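Local coordinates for protein N-acetyl-beta-D glucosaminidase (Rhizomucor miehei CAU432, PDB 4ZM6) that is a multi-domain fungal enzyme that probably cleaves terminal N-acetylglucosamine residues and acetylates glucosamine, with acetyl-CoA bound in an acetyltransferase domain, at residues P436-S439 against Q440-Q443; P718-T721 against W722-Y725. All coordinates share one frame; numbering follows the deposited sequence.

Contact 1 of 2, residues P436-S439 against Q440-Q443; sequences PDLS and QKIQ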
loop_
_atom_site.group_PDB
_atom_site.type_symbol
_atom_site.label_atom_id
_atom_site.label_comp_id
_atom_site.label_asym_id
_atom_site.label_seq_id
_atom_site.Cartn_x
_atom_site.Cartn_y
_atom_site.Cartn_z
ATOM N N PRO A 436 38.613 -18.388 35.293
ATOM C CA PRO A 436 39.510 -17.510 36.043
ATOM C C PRO A 436 39.834 -16.213 35.310
ATOM O O PRO A 436 39.743 -16.155 34.087
ATOM C CB PRO A 436 40.772 -18.357 36.196
ATOM C CG PRO A 436 40.268 -19.759 36.226
ATOM C CD PRO A 436 39.078 -19.790 35.313
ATOM N N ASP A 437 40.228 -15.195 36.068
ATOM C CA ASP A 437 40.470 -13.855 35.534
ATOM C C ASP A 437 41.546 -13.835 34.434
ATOM O O ASP A 437 42.672 -14.287 34.642
ATOM C CB ASP A 437 40.865 -12.910 36.668
ATOM C CG ASP A 437 40.914 -11.464 36.227
ATOM O OD1 ASP A 437 39.888 -10.961 35.721
ATOM O OD2 ASP A 437 41.980 -10.834 36.387
ATOM N N LEU A 438 41.186 -13.284 33.277
ATOM C CA LEU A 438 42.037 -13.298 32.090
ATOM C C LEU A 438 42.666 -11.941 31.785
ATOM O O LEU A 438 43.274 -11.763 30.727
ATOM C CB LEU A 438 41.214 -13.763 30.889
ATOM C CG LEU A 438 40.859 -15.250 30.936
ATOM C CD1 LEU A 438 39.502 -15.518 30.310
ATOM C CD2 LEU A 438 41.945 -16.075 30.264
ATOM N N SER A 439 42.534 -10.993 32.710
ATOM C CA SER A 439 43.063 -9.644 32.517
ATOM C C SER A 439 44.428 -9.650 31.841
ATOM O O SER A 439 44.594 -9.051 30.784
ATOM C CB SER A 439 43.170 -8.912 33.857
ATOM O OG SER A 439 41.918 -8.886 34.517
ATOM N N GLN A 440 45.384 -10.354 32.441
ATOM C CA GLN A 440 46.787 -10.333 31.997
ATOM C C GLN A 440 46.976 -10.727 30.530
ATOM O O GLN A 440 47.824 -10.169 29.839
ATOM C CB GLN A 440 47.642 -11.231 32.902
ATOM C CG GLN A 440 49.133 -11.194 32.587
ATOM C CD GLN A 440 50.017 -11.751 33.696
ATOM O OE1 GLN A 440 51.240 -11.816 33.549
ATOM N NE2 GLN A 440 49.411 -12.152 34.809
ATOM N N LYS A 441 46.175 -11.676 30.058
ATOM C CA LYS A 441 46.251 -12.121 28.665
ATOM C C LYS A 441 45.731 -11.023 27.739
ATOM O O LYS A 441 46.284 -10.787 26.663
ATOM C CB LYS A 441 45.454 -13.415 28.449
ATOM C CG LYS A 441 45.547 -14.411 29.600
ATOM C CD LYS A 441 45.319 -15.849 29.156
ATOM C CE LYS A 441 46.621 -16.546 28.792
ATOM N NZ LYS A 441 46.457 -18.023 28.775
ATOM N N ILE A 442 44.677 -10.344 28.183
ATOM C CA ILE A 442 44.029 -9.291 27.409
ATOM C C ILE A 442 44.938 -8.078 27.201
ATOM O O ILE A 442 44.966 -7.504 26.110
ATOM C CB ILE A 442 42.706 -8.854 28.076
ATOM C CG1 ILE A 442 41.717 -10.026 28.106
ATOM C CG2 ILE A 442 42.085 -7.668 27.342
ATOM C CD1 ILE A 442 40.667 -9.906 29.186
ATOM N N GLN A 443 45.689 -7.704 28.232
ATOM C CA GLN A 443 46.577 -6.531 28.154
ATOM C C GLN A 443 47.807 -6.852 27.308
ATOM O O GLN A 443 48.319 -5.993 26.594
ATOM C CB GLN A 443 47.036 -6.045 29.543
ATOM C CG GLN A 443 46.224 -6.549 30.732
ATOM C CD GLN A 443 46.578 -5.888 32.054
ATOM O OE1 GLN A 443 46.126 -6.327 33.114
ATOM N NE2 GLN A 443 47.386 -4.833 32.003
#
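Leu438 and Ile442 meet through the backbone at the start of helix 439-444. Leu438 sits at the N-cap. Its carbonyl O accepts Ile442 N at 3.2 Å, with an N-H...O angle of 159°. Lys441 N also reaches Leu438 O, at 3.0 Å, but this bond is weak and bent. The next bond along the helix, Gln443 N to Ser439 O, is 3.1 Å.

The apolar contacts lie on the sheet side. The Leu438 and Lys441 side chains cross at a slant, with Leu438 CD2 3.6 Å from Lys441 CD. Leu438 CB and Ile442 CD1 are 4.3 Å apart. In Ile442, chi1 (-63°) sets CG1 beside the backbone N, on the Leu438 side, and CD1 lies 3.6 Å from Leu438 O.

Helix 439-444 belongs to a beta-alpha-beta crossover. It joins strand 426-431 to the parallel strand 447-452, with strand 392-397 between them. The sheet is consistent with the alpha/beta sandwich domain that follows the barrel in many family 3 glycosidases. Leu438 and Lys441 both rest on Ile429. Ile442 touches Leu393 and, on helix 459-471, Met464 and Leu471.

The Lys441 chain bends at chi3 (92°), and NZ forms a salt bridge with Glu427. Ser439 OG is 2.7 Å from Asp437 OD2, but Gln467 OE1 is also within its reach, and which of them takes the hydroxyl proton is not settled. Gln443 OE1 passes 4.0 Å from Ser439 CB.

Contact 2 of 2, residues P718-T721 against W722-Y725; sequences PSET and WELY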
loop_
_atom_site.group_PDB
_atom_site.type_symbol
_atom_site.label_atom_id
_atom_site.label_comp_id
_atom_site.label_asym_id
_atom_site.label_seq_id
_atom_site.Cartn_x
_atom_site.Cartn_y
_atom_site.Cartn_z
ATOM N N PRO A 718 -11.731 -4.577 -43.538
ATOM C CA PRO A 718 -12.403 -4.619 -42.238
ATOM C C PRO A 718 -13.510 -5.656 -42.113
ATOM O O PRO A 718 -13.608 -6.309 -41.078
ATOM C CB PRO A 718 -12.974 -3.208 -42.102
ATOM C CG PRO A 718 -11.974 -2.363 -42.809
ATOM C CD PRO A 718 -11.509 -3.187 -43.982
ATOM N N SER A 719 -14.330 -5.808 -43.148
ATOM C CA SER A 719 -15.405 -6.806 -43.141
ATOM C C SER A 719 -14.881 -8.249 -43.229
ATOM O O SER A 719 -15.619 -9.187 -42.946
ATOM C CB SER A 719 -16.380 -6.547 -44.292
ATOM O OG SER A 719 -15.799 -6.883 -45.545
ATOM N N GLU A 720 -13.623 -8.417 -43.635
ATOM C CA GLU A 720 -12.988 -9.733 -43.743
ATOM C C GLU A 720 -12.078 -10.067 -42.548
ATOM O O GLU A 720 -11.442 -11.121 -42.538
ATOM C CB GLU A 720 -12.149 -9.802 -45.030
ATOM C CG GLU A 720 -12.927 -9.599 -46.328
ATOM C CD GLU A 720 -12.033 -9.329 -47.540
ATOM O OE1 GLU A 720 -10.809 -9.095 -47.385
ATOM O OE2 GLU A 720 -12.561 -9.344 -48.668
ATOM N N THR A 721 -12.013 -9.190 -41.545
ATOM C CA THR A 721 -11.112 -9.400 -40.405
ATOM C C THR A 721 -11.283 -10.796 -39.779
ATOM O O THR A 721 -10.295 -11.484 -39.493
ATOM C CB THR A 721 -11.304 -8.322 -39.312
ATOM O OG1 THR A 721 -11.188 -7.010 -39.885
ATOM C CG2 THR A 721 -10.261 -8.481 -38.212
ATOM N N TRP A 722 -12.530 -11.217 -39.591
ATOM C CA TRP A 722 -12.819 -12.525 -38.999
ATOM C C TRP A 722 -12.065 -13.677 -39.669
ATOM O O TRP A 722 -11.670 -14.630 -39.006
ATOM C CB TRP A 722 -14.324 -12.816 -39.009
ATOM C CG TRP A 722 -14.917 -13.035 -40.371
ATOM C CD1 TRP A 722 -15.410 -12.080 -41.218
ATOM C CD2 TRP A 722 -15.099 -14.289 -41.035
ATOM N NE1 TRP A 722 -15.882 -12.661 -42.367
ATOM C CE2 TRP A 722 -15.704 -14.017 -42.284
ATOM C CE3 TRP A 722 -14.809 -15.616 -40.700
ATOM C CZ2 TRP A 722 -16.022 -15.024 -43.199
ATOM C CZ3 TRP A 722 -15.126 -16.619 -41.610
ATOM C CH2 TRP A 722 -15.726 -16.316 -42.845
ATOM N N GLU A 723 -11.863 -13.586 -40.977
ATOM C CA GLU A 723 -11.158 -14.626 -41.718
ATOM C C GLU A 723 -9.693 -14.705 -41.310
ATOM O O GLU A 723 -9.110 -15.781 -41.300
ATOM C CB GLU A 723 -11.245 -14.369 -43.222
ATOM C CG GLU A 723 -12.664 -14.278 -43.763
ATOM C CD GLU A 723 -12.686 -14.111 -45.261
ATOM O OE1 GLU A 723 -12.187 -15.020 -45.953
ATOM O OE2 GLU A 723 -13.182 -13.072 -45.743
ATOM N N LEU A 724 -9.102 -13.555 -40.997
ATOM C CA LEU A 724 -7.722 -13.491 -40.520
ATOM C C LEU A 724 -7.629 -13.999 -39.083
ATOM O O LEU A 724 -6.695 -14.720 -38.739
ATOM C CB LEU A 724 -7.193 -12.057 -40.615
ATOM C CG LEU A 724 -5.743 -11.804 -40.199
ATOM C CD1 LEU A 724 -4.784 -12.797 -40.835
ATOM C CD2 LEU A 724 -5.343 -10.377 -40.547
ATOM N N TYR A 725 -8.598 -13.626 -38.246
ATOM C CA TYR A 725 -8.647 -14.123 -36.871
ATOM C C TYR A 725 -8.899 -15.639 -36.846
ATOM O O TYR A 725 -8.222 -16.374 -36.125
ATOM C CB TYR A 725 -9.705 -13.381 -36.042
ATOM C CG TYR A 725 -9.434 -11.900 -35.785
ATOM C CD1 TYR A 725 -8.229 -11.294 -36.151
ATOM C CD2 TYR A 725 -10.386 -11.111 -35.133
ATOM C CE1 TYR A 725 -7.997 -9.951 -35.893
ATOM C CE2 TYR A 725 -10.161 -9.768 -34.878
ATOM C CZ TYR A 725 -8.966 -9.193 -35.259
ATOM O OH TYR A 725 -8.743 -7.856 -35.011
#
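Glu720 O and Thr721 O accept the backbone N-H groups of Glu723 and Tyr725 where the 3-10 segment 718-720 runs into helix 721-731. Glu723 N binds Glu720 O at 2.9 Å, while Tyr725 N meets Thr721 O at 3.0 Å. Leu724 N adds a weak bond to Thr721 O. This is the strand-to-helix entry of an acetyltransferase-like domain: strand 711-715, helices 721-731 and 736-745, then strand 751-756, as in the GNAT fold.

Thr721 turns its two branches to different partners. With chi1 at -53°, OG1 lies beside the backbone N and CG2 is anti to it. OG1 donates to Pro718 O at 2.8 Å. CG2 rests over one face of the Tyr725 ring. The CH-pi distance from CG2 to the ring centroid is 3.5 Å, 22° off the normal. Tyr725 also packs on helix 736-745.

Glu720 and Glu723 cross with their carboxylate planes turned 74° apart. Glu723 OE2 touches Glu720 CB and CG, each at 3.5 Å. The carboxylates are not bonded to each other. Glu723 OE1 forms a salt bridge with Arg755, which probably eases the like charges; Glu720 OE1 accepts Lys717 N and makes a long, weak ion pair with Arg755.

The Trp722 indole folds back along the chain. Glu723 CG lies above the centre of one ring face, and Ser719 O sits at the ring edge, 3.4 Å from CD1.

Contact 1 and contact 2 are both local helix starts, but they belong to separate domains. Their centres are about 91 Å apart and their nearest atoms about 80 Å. They lie on opposite sides of the centre of the chain, 48 Å and 44 Å from it, and follow one another in sequence. In contact 1, helix 439-444 packs on the sheet that includes strands 392-397 and 426-431. In contact 2, helix 721-731 packs on strands 751-756 and 763-771, in the C-terminal acetyltransferase-like region. Acetyl-CoA is bound by residues between 520 and 676, including Arg520, Gly626 and Lys676. Neither contact forms part of that pocket.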